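Local structure of immunogenic protein MPT63/MPB63 (Mycobacterium tuberculosis, 1LMI) at residues A[66-71]-A[103-108]. The protein is a major secreted, immunogenic beta-sandwich protein of the tubercle bacillus whose molecular function is not established. Sequence-based numbering, arbitrary orientation.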
loop_
_atom_site.group_PDB
_atom_site.type_symbol
_atom_site.label_atom_id
_atom_site.label_comp_id
_atom_site.label_asym_id
_atom_site.label_seq_id
_atom_site.Cartn_x
_atom_site.Cartn_y
_atom_site.Cartn_z
ATOM N N SER A 66 -1.487 -2.206 6.771
ATOM C CA SER A 66 -0.277 -1.988 7.517
ATOM C C SER A 66 0.958 -2.577 6.838
ATOM O O SER A 66 2.083 -2.259 7.244
ATOM C CB SER A 66 -0.398 -2.561 8.934
ATOM O OG SER A 66 -0.726 -3.944 8.895
ATOM N N GLN A 67 0.835 -3.385 5.790
ATOM C CA GLN A 67 1.944 -3.972 5.049
ATOM C C GLN A 67 2.573 -2.994 4.065
ATOM O O GLN A 67 3.633 -3.317 3.525
ATOM C CB GLN A 67 1.504 -5.245 4.284
ATOM C CG GLN A 67 1.099 -6.398 5.192
ATOM C CD GLN A 67 0.873 -7.672 4.397
ATOM O OE1 GLN A 67 0.809 -7.661 3.175
ATOM N NE2 GLN A 67 0.781 -8.782 5.131
ATOM N N PHE A 68 1.949 -1.827 3.849
ATOM C CA PHE A 68 2.477 -0.891 2.855
ATOM C C PHE A 68 3.658 -0.073 3.364
ATOM O O PHE A 68 3.848 0.231 4.564
ATOM C CB PHE A 68 1.412 0.103 2.401
ATOM C CG PHE A 68 0.446 -0.387 1.341
ATOM C CD1 PHE A 68 0.925 -0.762 0.110
ATOM C CD2 PHE A 68 -0.903 -0.432 1.593
ATOM C CE1 PHE A 68 0.042 -1.199 -0.865
ATOM C CE2 PHE A 68 -1.792 -0.873 0.632
ATOM C CZ PHE A 68 -1.311 -1.259 -0.596
ATOM N N ASN A 69 4.503 0.315 2.400
ATOM C CA ASN A 69 5.722 1.061 2.600
ATOM C C ASN A 69 6.032 1.860 1.321
ATOM O O ASN A 69 5.687 1.384 0.220
ATOM C CB ASN A 69 6.942 0.175 2.878
ATOM C CG ASN A 69 6.780 -0.767 4.058
ATOM O OD1 ASN A 69 7.120 -0.336 5.164
ATOM N ND2 ASN A 69 6.229 -1.961 3.829
ATOM N N ALA A 70 6.647 3.019 1.512
ATOM C CA ALA A 70 7.172 3.828 0.413
ATOM C C ALA A 70 8.682 3.760 0.462
ATOM O O ALA A 70 9.275 3.826 1.540
ATOM C CB ALA A 70 6.611 5.231 0.472
ATOM N N ARG A 71 9.319 3.588 -0.703
ATOM C CA ARG A 71 10.768 3.431 -0.705
ATOM C C ARG A 71 11.420 4.285 -1.776
ATOM O O ARG A 71 10.778 4.692 -2.742
ATOM C CB ARG A 71 11.161 1.975 -0.952
ATOM C CG ARG A 71 10.581 1.005 0.074
ATOM C CD ARG A 71 11.102 -0.401 -0.282
ATOM N NE ARG A 71 10.679 -1.318 0.777
ATOM C CZ ARG A 71 10.660 -2.634 0.631
ATOM N NH1 ARG A 71 11.042 -3.193 -0.500
ATOM N NH2 ARG A 71 10.261 -3.403 1.647
ATOM N N GLY A 103 -8.763 3.963 -1.706
ATOM C CA GLY A 103 -8.606 5.161 -0.863
ATOM C C GLY A 103 -7.137 5.510 -0.776
ATOM O O GLY A 103 -6.264 4.924 -1.417
ATOM N N LYS A 104 -6.847 6.508 0.064
ATOM C CA LYS A 104 -5.456 6.886 0.258
ATOM C C LYS A 104 -4.733 6.134 1.362
ATOM O O LYS A 104 -5.313 5.641 2.323
ATOM C CB LYS A 104 -5.409 8.386 0.634
ATOM C CG LYS A 104 -6.130 9.262 -0.383
ATOM C CD LYS A 104 -5.417 9.255 -1.713
ATOM C CE LYS A 104 -5.463 10.566 -2.469
ATOM N NZ LYS A 104 -6.789 11.223 -2.521
ATOM N N ILE A 105 -3.410 6.099 1.202
ATOM C CA ILE A 105 -2.503 5.631 2.259
ATOM C C ILE A 105 -1.453 6.726 2.390
ATOM O O ILE A 105 -1.159 7.415 1.404
ATOM C CB ILE A 105 -1.868 4.273 1.922
ATOM C CG1 ILE A 105 -1.235 4.227 0.524
ATOM C CG2 ILE A 105 -2.867 3.112 2.080
ATOM C CD1 ILE A 105 -0.459 2.956 0.236
ATOM N N TYR A 106 -0.916 6.935 3.574
ATOM C CA TYR A 106 0.042 8.007 3.824
ATOM C C TYR A 106 1.376 7.526 4.371
ATOM O O TYR A 106 1.454 6.440 4.934
ATOM C CB TYR A 106 -0.613 8.984 4.818
ATOM C CG TYR A 106 -1.851 9.641 4.226
ATOM C CD1 TYR A 106 -1.696 10.693 3.346
ATOM C CD2 TYR A 106 -3.136 9.208 4.527
ATOM C CE1 TYR A 106 -2.792 11.323 2.783
ATOM C CE2 TYR A 106 -4.244 9.827 3.964
ATOM C CZ TYR A 106 -4.058 10.883 3.097
ATOM O OH TYR A 106 -5.171 11.481 2.532
ATOM N N PHE A 107 2.408 8.358 4.218
ATOM C CA PHE A 107 3.770 8.060 4.670
ATOM C C PHE A 107 4.409 9.328 5.261
ATOM O O PHE A 107 4.070 10.430 4.803
ATOM C CB PHE A 107 4.639 7.548 3.519
ATOM C CG PHE A 107 4.013 6.437 2.698
ATOM C CD1 PHE A 107 4.128 5.116 3.063
ATOM C CD2 PHE A 107 3.305 6.768 1.551
ATOM C CE1 PHE A 107 3.533 4.141 2.305
ATOM C CE2 PHE A 107 2.694 5.771 0.785
ATOM C CZ PHE A 107 2.804 4.450 1.160
ATOM N N ASP A 108 5.311 9.220 6.215
ATOM C CA ASP A 108 6.022 10.401 6.730
ATOM C C ASP A 108 7.423 10.397 6.154
ATOM O O ASP A 108 8.294 9.637 6.573
ATOM C CB ASP A 108 6.056 10.331 8.261
ATOM C CG ASP A 108 6.659 11.548 8.922
ATOM O OD1 ASP A 108 7.003 12.494 8.173
ATOM O OD2 ASP A 108 6.772 11.529 10.175
#
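A70 and F107 pack tightly at one end of this contact. The methyl CB of A70 sits squarely over one face of the F107 ring, 3.5 Å from its centroid and only 9° off the ring normal, a clean CH-pi contact. The same ring reaches the opposing backbone: its CE1 comes to 3.4 Å from A70 N and 3.5 Å from N69 C, so the phenyl lies directly against the main chain of strand 68-71. F107 gets there because its CG stands anti to the carbonyl carbon (chi1 -49°), with the ring extended across to the other strand.

Next to it, F68 and I105 make a second, less centred CH-pi contact, their side chains crossing at about a right angle. I105 touches chiefly through CD1, which rides over one face of the F68 ring toward its rim, 3.6 Å from F68 CG; CG2 of I105 adds only a marginal touch at F68 CD2. W26 packs edge-to-face with the F68 ring, and A52, V117, M119 and W129 also touch this side chain, drawing both sheets into the same core.

No hydrogen bond links the segments. The N69 side chain points away from strand 103-108 but stays buried, with OD1 bonded to N77 and R79. The looser side holds partly exposed groups: R71 forms a salt bridge with D125, D108 accepts from the backbone N of A44 and G45, and K104 forms a long, weak ion pair with E49.

The axes pass 7.7 Å apart at 52°, with no backbone pairing, as expected of strands in facing sheets. F68 and A70 point inward from the mixed sheet to meet I105 and F107 from the edge strand of the antiparallel one: the face-to-face apolar packing that forms the core of a beta-sandwich.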